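Local atomic coordinates of protein P47 (Clostridium botulinum, PDB entry 6EKT), a protein that may form part of a progenitor toxin complex that protects botulinum neurotoxin type A2 during its passage through the host gastrointestinal tract. Residues A[29-34]-A[409-414]; A[195-200]-A[210-215]; A[268-273]-A[282-287]. All coordinates share one frame; numbering follows the deposited sequence.

Interaction 1 (A[29-34]-A[409-414]); sequences IVYGCS and NTIKWN
Y31 lays one face of its phenol ring over I411, whose CG1 sits 3.5 Å from the ring centroid and only 12° off the ring normal, a CH-pi contact. The two residues belong to different sheets of the TULIP-like fold: 29-34 is an inner strand of one six-stranded antiparallel sheet and 411-413 an outermost strand of another. Their axes run almost parallel, 7° apart, but at 8.5 Å, and no hydrogen bond crosses between them, so the sheets are joined here by side-chain packing, face against face. The phenol is aimed back along its strand with CG anti to the carbonyl carbon (chi1 -54°), which brings OH to 3.3 Å from T410 CB. M189 from a loop touches both Y31 and T410. Farther along, the W413 indole is sandwiched. C33 CB lies over one face, 3.5 Å from the centroid of the five-membered ring, while I411 CG2, from its own strand, covers the opposite face nearer the rim. The benzo edge of the indole points at the backbone of 29-34, with CZ2 3.6 Å from Y31 O. All six touching residues are buried, and I411 and W413 also pack on I211 of strand 208-214. The sulfur of C33 stands oblique to the indole, SG being 4.5 Å from the centroid of the five-membered ring.

Interaction 2 (A[195-200]-A[210-215]); sequences KFVYYS and FILSVV
Strands 195-199 and 210-214 run antiparallel at 144°, with their axes approaching to 4.7 Å, and form the two arms of a beta hairpin. Two hydrogen-bonded pairs, K195 with L212 and V197 with F210, flank the non-hydrogen-bonded pair F196 with I211. Four backbone bonds result: L212 N to K195 O is 2.8 Å, and V197 N to F210 O is 3.0 Å, its donor tilted 29° from the carbonyl plane. Between them I211 CA directs a C-H...O contact to K195 O, 3.3 Å away. On the face carrying V197, F210 and L212, the CG2 branch of V197 meets the fork of L212, 3.9 Å from CD2. The F210 ring swings toward the end of the neighbouring strand, CG anti to the carbonyl carbon (chi1 -78°), and presents its edge to Y199: CE2 is 3.6 Å from Y199 CB, which lies in the plane of the phenyl. The two aromatic side chains run side by side and point the same way, but what meets is the phenyl edge and the tyrosine methylene, not two ring faces. F196 leaves from the other face, where its CD1 comes to 3.3 Å from F210 O and where L82 and L113 pack on it. On the first face V30 of the adjacent strand 29-34 touches both F210 and L212. The polar work across this hairpin is thus done by the backbone alone, and the side chains add apolar contacts to a pairing whose register the amides and carbonyls fix.

Interaction 3 (A[268-273]-A[282-287]); sequences NFEVIS and VNNSTL
F269 and L287 cross at about a right angle, the far end of the phenyl meeting the leucine fork with F269 CZ 3.7 Å from L287 CD1. The other branch of that fork, CD2, reaches N268 CB at 3.6 Å; N268 and L287 slide past each other in opposite directions. The N268 amide turns its N-H edge to S285, ND2 donating to S285 OG at 3.0 Å with the acceptor in the amide plane. That hydroxyl in turn donates to N284 OD1, 2.7 Å away and nearly in line with the C=O, forming a short relay of amide, hydroxyl and amide. N284 CG stands between its backbone N and carbonyl carbon (chi1 58°), folding the amide back against N268; OD1 lies 3.1 Å from N268 O, two acceptors and no bond. Behind these side chains is a beta hairpin of strands 269-273 and 279-288, with 269-273 as an edge strand of a curled antiparallel sheet in this TULIP-family protein. E270 and V282 form its hydrogen-bonded pair, bonded in both directions, whereas F269 and N283 sit at a non-hydrogen-bonded position with diverging side chains. F269 turns to the interior, where F306 meets it edge-to-face. N284 N donates to N268 O from above the carbonyl plane, 37° out of it. I272 crosses V282 roughly perpendicularly, CG1 lying 3.7 Å from V282 CG2. The E270 carboxylate passes obliquely by N284, its plane 71° from the amide, and OE1 comes to 3.4 Å from N284 CB.

In the fold
Interactions 1 and 2 lie 9 Å apart between centres and touch directly, because strands 29-34 and 208-214 are neighbours in one six-stranded antiparallel sheet. Y31 O accepts a probable hydrogen bond from I211 N at 2.8 Å, and I29 O receives one from S213 OG. Interaction 2 thus widens the sheet to its outermost strand, 193-199, while interaction 1 packs that sheet against another. Interaction 3 belongs to a separate sheet of this elongated molecule, its centre 33 Å from those of the other two, with nearest atoms about 14 Å from interaction 1 and about 11 Å from interaction 2. Along the chain, interaction 1 closes a loop containing both hairpins in series.

Interaction 1 (A[29-34]-A[409-414])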
loop_
_atom_site.group_PDB
_atom_site.type_symbol
_atom_site.label_atom_id
_atom_site.label_comp_id
_atom_site.label_asym_id
_atom_site.label_seq_id
_atom_site.Cartn_x
_atom_site.Cartn_y
_atom_site.Cartn_z
ATOM N N ILE A 29 0.031 -5.191 2.024
ATOM C CA ILE A 29 0.416 -3.825 1.648
ATOM C C ILE A 29 0.965 -3.901 0.254
ATOM O O ILE A 29 1.791 -4.774 -0.044
ATOM C CB ILE A 29 1.485 -3.169 2.578
ATOM C CG1 ILE A 29 1.096 -3.331 4.059
ATOM C CG2 ILE A 29 1.678 -1.691 2.207
ATOM C CD1 ILE A 29 2.136 -2.807 5.061
ATOM N N VAL A 30 0.473 -3.006 -0.598
ATOM C CA VAL A 30 0.870 -2.981 -2.019
ATOM C C VAL A 30 1.509 -1.624 -2.267
ATOM O O VAL A 30 0.952 -0.595 -1.835
ATOM C CB VAL A 30 -0.343 -3.214 -2.955
ATOM C CG1 VAL A 30 0.081 -3.133 -4.418
ATOM C CG2 VAL A 30 -0.955 -4.571 -2.698
ATOM N N TYR A 31 2.671 -1.622 -2.935
ATOM C CA TYR A 31 3.412 -0.399 -3.224
ATOM C C TYR A 31 3.517 -0.206 -4.721
ATOM O O TYR A 31 3.795 -1.161 -5.436
ATOM C CB TYR A 31 4.828 -0.505 -2.656
ATOM C CG TYR A 31 4.879 -0.848 -1.176
ATOM C CD1 TYR A 31 4.805 -2.174 -0.743
ATOM C CD2 TYR A 31 5.044 0.162 -0.207
ATOM C CE1 TYR A 31 4.870 -2.499 0.608
ATOM C CE2 TYR A 31 5.108 -0.146 1.166
ATOM C CZ TYR A 31 5.032 -1.472 1.556
ATOM O OH TYR A 31 5.080 -1.800 2.878
ATOM N N GLY A 32 3.297 1.018 -5.198
ATOM C CA GLY A 32 3.412 1.292 -6.648
ATOM C C GLY A 32 4.189 2.539 -7.041
ATOM O O GLY A 32 4.196 3.540 -6.308
ATOM N N CYS A 33 4.843 2.472 -8.204
ATOM C CA CYS A 33 5.535 3.627 -8.791
ATOM C C CYS A 33 5.324 3.660 -10.292
ATOM O O CYS A 33 5.328 2.616 -10.960
ATOM C CB CYS A 33 7.038 3.616 -8.479
ATOM S SG CYS A 33 7.948 5.097 -9.013
ATOM N N SER A 34 5.117 4.873 -10.797
ATOM C CA SER A 34 4.952 5.155 -12.220
ATOM C C SER A 34 6.247 4.833 -12.976
ATOM O O SER A 34 7.348 5.128 -12.484
ATOM C CB SER A 34 4.575 6.639 -12.371
ATOM O OG SER A 34 4.697 7.090 -13.709
ATOM N N ASN A 409 8.740 4.250 4.662
ATOM C CA ASN A 409 9.186 3.245 5.642
ATOM C C ASN A 409 9.797 1.946 5.080
ATOM O O ASN A 409 10.813 1.452 5.590
ATOM C CB ASN A 409 8.023 2.877 6.564
ATOM C CG ASN A 409 8.470 2.044 7.735
ATOM O OD1 ASN A 409 9.123 2.546 8.665
ATOM N ND2 ASN A 409 8.167 0.756 7.683
ATOM N N THR A 410 9.141 1.377 4.068
ATOM C CA THR A 410 9.396 0.008 3.642
ATOM C C THR A 410 9.975 -0.046 2.230
ATOM O O THR A 410 11.027 -0.635 2.031
ATOM C CB THR A 410 8.121 -0.863 3.790
ATOM O OG1 THR A 410 7.734 -0.870 5.168
ATOM C CG2 THR A 410 8.361 -2.319 3.325
ATOM N N ILE A 411 9.300 0.580 1.272
ATOM C CA ILE A 411 9.758 0.590 -0.113
ATOM C C ILE A 411 10.171 1.996 -0.464
ATOM O O ILE A 411 9.367 2.920 -0.384
ATOM C CB ILE A 411 8.665 0.082 -1.099
ATOM C CG1 ILE A 411 8.268 -1.371 -0.770
ATOM C CG2 ILE A 411 9.070 0.260 -2.582
ATOM C CD1 ILE A 411 9.392 -2.399 -0.773
ATOM N N LYS A 412 11.435 2.139 -0.838
ATOM C CA LYS A 412 11.912 3.371 -1.428
ATOM C C LYS A 412 12.244 3.109 -2.889
ATOM O O LYS A 412 13.204 2.400 -3.201
ATOM C CB LYS A 412 13.129 3.894 -0.667
ATOM C CG LYS A 412 12.804 4.315 0.767
ATOM C CD LYS A 412 13.893 5.184 1.391
ATOM C CE LYS A 412 15.168 4.418 1.736
ATOM N NZ LYS A 412 14.881 3.302 2.681
ATOM N N TRP A 413 11.431 3.676 -3.771
ATOM C CA TRP A 413 11.618 3.526 -5.213
ATOM C C TRP A 413 12.860 4.284 -5.657
ATOM O O TRP A 413 12.990 5.476 -5.375
ATOM C CB TRP A 413 10.375 3.996 -5.944
ATOM C CG TRP A 413 9.174 3.101 -5.678
ATOM C CD1 TRP A 413 8.154 3.326 -4.792
ATOM C CD2 TRP A 413 8.907 1.841 -6.288
ATOM N NE1 TRP A 413 7.249 2.287 -4.832
ATOM C CE2 TRP A 413 7.675 1.369 -5.755
ATOM C CE3 TRP A 413 9.561 1.081 -7.272
ATOM C CZ2 TRP A 413 7.100 0.150 -6.144
ATOM C CZ3 TRP A 413 8.986 -0.141 -7.672
ATOM C CH2 TRP A 413 7.767 -0.592 -7.107
ATOM N N ASN A 414 13.775 3.563 -6.317
ATOM C CA ASN A 414 15.164 4.008 -6.611
ATOM C C ASN A 414 15.946 4.438 -5.360
ATOM O O ASN A 414 16.832 5.288 -5.423
ATOM C CB ASN A 414 15.229 5.064 -7.746
ATOM C CG ASN A 414 16.672 5.360 -8.221
ATOM O OD1 ASN A 414 17.480 4.453 -8.456
ATOM N ND2 ASN A 414 16.993 6.642 -8.358
#

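Interaction 2 (A[195-200]-A[210-215])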
loop_
_atom_site.group_PDB
_atom_site.type_symbol
_atom_site.label_atom_id
_atom_site.label_comp_id
_atom_site.label_asym_id
_atom_site.label_seq_id
_atom_site.Cartn_x
_atom_site.Cartn_y
_atom_site.Cartn_z
ATOM N N LYS A 195 6.380 -9.866 -3.892
ATOM C CA LYS A 195 6.375 -10.177 -5.321
ATOM C C LYS A 195 6.398 -8.875 -6.111
ATOM O O LYS A 195 5.769 -7.894 -5.709
ATOM C CB LYS A 195 5.078 -10.913 -5.674
ATOM C CG LYS A 195 5.208 -11.883 -6.847
ATOM C CD LYS A 195 3.861 -12.336 -7.422
ATOM C CE LYS A 195 2.996 -12.992 -6.350
ATOM N NZ LYS A 195 1.931 -13.926 -6.826
ATOM N N PHE A 196 7.089 -8.879 -7.251
ATOM C CA PHE A 196 7.000 -7.780 -8.224
ATOM C C PHE A 196 5.987 -8.076 -9.336
ATOM O O PHE A 196 5.933 -9.203 -9.847
ATOM C CB PHE A 196 8.383 -7.462 -8.853
ATOM C CG PHE A 196 8.283 -6.636 -10.113
ATOM C CD1 PHE A 196 7.948 -5.280 -10.047
ATOM C CD2 PHE A 196 8.443 -7.232 -11.371
ATOM C CE1 PHE A 196 7.802 -4.513 -11.209
ATOM C CE2 PHE A 196 8.296 -6.471 -12.543
ATOM C CZ PHE A 196 7.971 -5.114 -12.455
ATOM N N VAL A 197 5.201 -7.066 -9.730
ATOM C CA VAL A 197 4.225 -7.205 -10.820
ATOM C C VAL A 197 4.188 -5.912 -11.611
ATOM O O VAL A 197 4.101 -4.842 -11.006
ATOM C CB VAL A 197 2.783 -7.467 -10.279
ATOM C CG1 VAL A 197 1.810 -7.746 -11.422
ATOM C CG2 VAL A 197 2.768 -8.657 -9.351
ATOM N N TYR A 198 4.262 -6.008 -12.950
ATOM C CA TYR A 198 4.098 -4.835 -13.826
ATOM C C TYR A 198 2.651 -4.742 -14.252
ATOM O O TYR A 198 2.050 -5.759 -14.541
ATOM C CB TYR A 198 4.995 -4.924 -15.078
ATOM C CG TYR A 198 5.000 -3.638 -15.890
ATOM C CD1 TYR A 198 4.059 -3.405 -16.906
ATOM C CD2 TYR A 198 5.919 -2.630 -15.603
ATOM C CE1 TYR A 198 4.062 -2.207 -17.624
ATOM C CE2 TYR A 198 5.925 -1.441 -16.310
ATOM C CZ TYR A 198 5.007 -1.237 -17.318
ATOM O OH TYR A 198 5.042 -0.036 -17.984
ATOM N N TYR A 199 2.100 -3.529 -14.312
ATOM C CA TYR A 199 0.684 -3.322 -14.627
ATOM C C TYR A 199 0.515 -2.261 -15.702
ATOM O O TYR A 199 1.129 -1.195 -15.608
ATOM C CB TYR A 199 -0.083 -2.891 -13.352
ATOM C CG TYR A 199 -1.553 -2.551 -13.557
ATOM C CD1 TYR A 199 -1.948 -1.242 -13.888
ATOM C CD2 TYR A 199 -2.554 -3.526 -13.400
ATOM C CE1 TYR A 199 -3.285 -0.909 -14.065
ATOM C CE2 TYR A 199 -3.905 -3.201 -13.586
ATOM C CZ TYR A 199 -4.263 -1.889 -13.916
ATOM O OH TYR A 199 -5.587 -1.541 -14.091
ATOM N N SER A 200 -0.344 -2.544 -16.688
ATOM C CA SER A 200 -0.689 -1.602 -17.773
ATOM C C SER A 200 -2.088 -0.995 -17.587
ATOM O O SER A 200 -3.088 -1.706 -17.706
ATOM C CB SER A 200 -0.583 -2.290 -19.141
ATOM O OG SER A 200 0.743 -2.762 -19.383
ATOM N N PHE A 210 4.706 -2.492 -9.438
ATOM C CA PHE A 210 4.109 -2.780 -8.132
ATOM C C PHE A 210 4.930 -3.784 -7.359
ATOM O O PHE A 210 5.513 -4.691 -7.951
ATOM C CB PHE A 210 2.678 -3.317 -8.291
ATOM C CG PHE A 210 1.655 -2.258 -8.585
ATOM C CD1 PHE A 210 1.272 -1.348 -7.595
ATOM C CD2 PHE A 210 1.035 -2.192 -9.836
ATOM C CE1 PHE A 210 0.314 -0.365 -7.860
ATOM C CE2 PHE A 210 0.067 -1.224 -10.113
ATOM C CZ PHE A 210 -0.295 -0.305 -9.126
ATOM N N ILE A 211 4.964 -3.619 -6.037
ATOM C CA ILE A 211 5.472 -4.658 -5.126
ATOM C C ILE A 211 4.293 -5.036 -4.239
ATOM O O ILE A 211 3.688 -4.167 -3.601
ATOM C CB ILE A 211 6.691 -4.165 -4.279
ATOM C CG1 ILE A 211 7.915 -3.947 -5.179
ATOM C CG2 ILE A 211 7.026 -5.146 -3.147
ATOM C CD1 ILE A 211 9.029 -3.095 -4.556
ATOM N N LEU A 212 3.970 -6.325 -4.224
ATOM C CA LEU A 212 2.897 -6.880 -3.399
ATOM C C LEU A 212 3.539 -7.527 -2.186
ATOM O O LEU A 212 4.491 -8.286 -2.349
ATOM C CB LEU A 212 2.123 -7.936 -4.210
ATOM C CG LEU A 212 1.127 -7.509 -5.295
ATOM C CD1 LEU A 212 1.585 -6.405 -6.218
ATOM C CD2 LEU A 212 0.657 -8.707 -6.110
ATOM N N SER A 213 3.034 -7.247 -0.973
ATOM C CA SER A 213 3.654 -7.815 0.235
ATOM C C SER A 213 2.652 -8.430 1.191
ATOM O O SER A 213 1.499 -7.979 1.278
ATOM C CB SER A 213 4.494 -6.765 1.007
ATOM O OG SER A 213 3.681 -5.811 1.697
ATOM N N VAL A 214 3.124 -9.434 1.938
ATOM C CA VAL A 214 2.437 -9.902 3.145
ATOM C C VAL A 214 3.366 -9.695 4.351
ATOM O O VAL A 214 4.580 -9.827 4.219
ATOM C CB VAL A 214 1.995 -11.369 2.963
ATOM C CG1 VAL A 214 1.617 -12.014 4.274
ATOM C CG2 VAL A 214 0.772 -11.419 2.049
ATOM N N VAL A 215 2.781 -9.351 5.504
ATOM C CA VAL A 215 3.514 -9.024 6.732
ATOM C C VAL A 215 3.563 -10.178 7.769
ATOM O O VAL A 215 4.035 -9.987 8.898
ATOM C CB VAL A 215 2.972 -7.730 7.397
ATOM C CG1 VAL A 215 3.160 -6.507 6.492
ATOM C CG2 VAL A 215 1.505 -7.887 7.811
#

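Interaction 3 (A[268-273]-A[282-287])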
loop_
_atom_site.group_PDB
_atom_site.type_symbol
_atom_site.label_atom_id
_atom_site.label_comp_id
_atom_site.label_asym_id
_atom_site.label_seq_id
_atom_site.Cartn_x
_atom_site.Cartn_y
_atom_site.Cartn_z
ATOM N N ASN A 268 -8.943 -1.634 25.696
ATOM C CA ASN A 268 -10.362 -2.005 25.829
ATOM C C ASN A 268 -10.981 -2.537 24.550
ATOM O O ASN A 268 -12.145 -2.957 24.543
ATOM C CB ASN A 268 -11.187 -0.810 26.339
ATOM C CG ASN A 268 -10.801 -0.409 27.748
ATOM O OD1 ASN A 268 -10.118 0.592 27.962
ATOM N ND2 ASN A 268 -11.195 -1.223 28.715
ATOM N N PHE A 269 -10.207 -2.535 23.461
ATOM C CA PHE A 269 -10.731 -2.918 22.164
ATOM C C PHE A 269 -9.781 -3.890 21.470
ATOM O O PHE A 269 -8.627 -4.026 21.874
ATOM C CB PHE A 269 -10.903 -1.686 21.266
ATOM C CG PHE A 269 -11.736 -0.584 21.875
ATOM C CD1 PHE A 269 -11.136 0.424 22.666
ATOM C CD2 PHE A 269 -13.111 -0.527 21.643
ATOM C CE1 PHE A 269 -11.893 1.462 23.220
ATOM C CE2 PHE A 269 -13.874 0.518 22.195
ATOM C CZ PHE A 269 -13.269 1.509 22.977
ATOM N N GLU A 270 -10.282 -4.534 20.417
ATOM C CA GLU A 270 -9.490 -5.442 19.596
ATOM C C GLU A 270 -10.137 -5.612 18.224
ATOM O O GLU A 270 -11.342 -5.391 18.061
ATOM C CB GLU A 270 -9.339 -6.809 20.297
ATOM C CG GLU A 270 -10.589 -7.674 20.277
ATOM C CD GLU A 270 -10.453 -8.921 21.127
ATOM O OE1 GLU A 270 -10.729 -8.835 22.326
ATOM O OE2 GLU A 270 -10.072 -9.988 20.597
ATOM N N VAL A 271 -9.324 -6.048 17.256
ATOM C CA VAL A 271 -9.798 -6.355 15.923
ATOM C C VAL A 271 -10.187 -7.831 15.838
ATOM O O VAL A 271 -9.385 -8.711 16.150
ATOM C CB VAL A 271 -8.711 -6.037 14.849
ATOM C CG1 VAL A 271 -9.123 -6.585 13.492
ATOM C CG2 VAL A 271 -8.472 -4.537 14.766
ATOM N N ILE A 272 -11.424 -8.093 15.426
ATOM C CA ILE A 272 -11.852 -9.441 15.072
ATOM C C ILE A 272 -11.597 -9.610 13.568
ATOM O O ILE A 272 -12.118 -8.840 12.754
ATOM C CB ILE A 272 -13.358 -9.648 15.393
ATOM C CG1 ILE A 272 -13.676 -9.251 16.847
ATOM C CG2 ILE A 272 -13.836 -11.058 15.023
ATOM C CD1 ILE A 272 -13.039 -10.093 17.949
ATOM N N SER A 273 -10.797 -10.612 13.218
ATOM C CA SER A 273 -10.529 -10.919 11.824
ATOM C C SER A 273 -11.769 -11.529 11.202
ATOM O O SER A 273 -12.495 -12.287 11.854
ATOM C CB SER A 273 -9.343 -11.872 11.697
ATOM O OG SER A 273 -8.152 -11.228 12.100
ATOM N N VAL A 282 -14.232 -4.470 18.159
ATOM C CA VAL A 282 -15.168 -4.643 19.274
ATOM C C VAL A 282 -14.472 -4.241 20.572
ATOM O O VAL A 282 -13.245 -4.237 20.647
ATOM C CB VAL A 282 -15.690 -6.090 19.398
ATOM C CG1 VAL A 282 -16.549 -6.484 18.186
ATOM C CG2 VAL A 282 -14.555 -7.091 19.662
ATOM N N ASN A 283 -15.255 -3.910 21.603
ATOM C CA ASN A 283 -14.701 -3.802 22.938
ATOM C C ASN A 283 -14.516 -5.217 23.507
ATOM O O ASN A 283 -15.195 -6.174 23.090
ATOM C CB ASN A 283 -15.625 -2.961 23.862
ATOM C CG ASN A 283 -16.987 -3.623 24.099
ATOM O OD1 ASN A 283 -17.633 -4.075 23.160
ATOM N ND2 ASN A 283 -17.432 -3.671 25.369
ATOM N N ASN A 284 -13.590 -5.336 24.453
ATOM C CA ASN A 284 -13.335 -6.601 25.163
ATOM C C ASN A 284 -13.674 -6.507 26.657
ATOM O O ASN A 284 -13.410 -7.443 27.427
ATOM C CB ASN A 284 -11.869 -7.012 24.966
ATOM C CG ASN A 284 -10.877 -5.957 25.453
ATOM O OD1 ASN A 284 -11.156 -5.196 26.369
ATOM N ND2 ASN A 284 -9.687 -5.935 24.846
ATOM N N SER A 285 -14.241 -5.368 27.066
ATOM C CA SER A 285 -14.566 -5.074 28.464
ATOM C C SER A 285 -15.483 -3.831 28.519
ATOM O O SER A 285 -15.633 -3.102 27.524
ATOM C CB SER A 285 -13.272 -4.820 29.253
ATOM O OG SER A 285 -12.402 -4.009 28.480
ATOM N N THR A 286 -16.098 -3.599 29.676
ATOM C CA THR A 286 -16.943 -2.417 29.896
ATOM C C THR A 286 -16.143 -1.150 29.667
ATOM O O THR A 286 -14.969 -1.062 30.037
ATOM C CB THR A 286 -17.472 -2.366 31.336
ATOM O OG1 THR A 286 -17.970 -3.655 31.677
ATOM C CG2 THR A 286 -18.595 -1.329 31.465
ATOM N N LEU A 287 -16.788 -0.193 29.028
ATOM C CA LEU A 287 -16.184 1.081 28.756
ATOM C C LEU A 287 -16.745 2.081 29.735
ATOM O O LEU A 287 -17.943 2.376 29.721
ATOM C CB LEU A 287 -16.450 1.486 27.305
ATOM C CG LEU A 287 -16.163 0.436 26.213
ATOM C CD1 LEU A 287 -16.471 1.062 24.857
ATOM C CD2 LEU A 287 -14.712 -0.039 26.263
#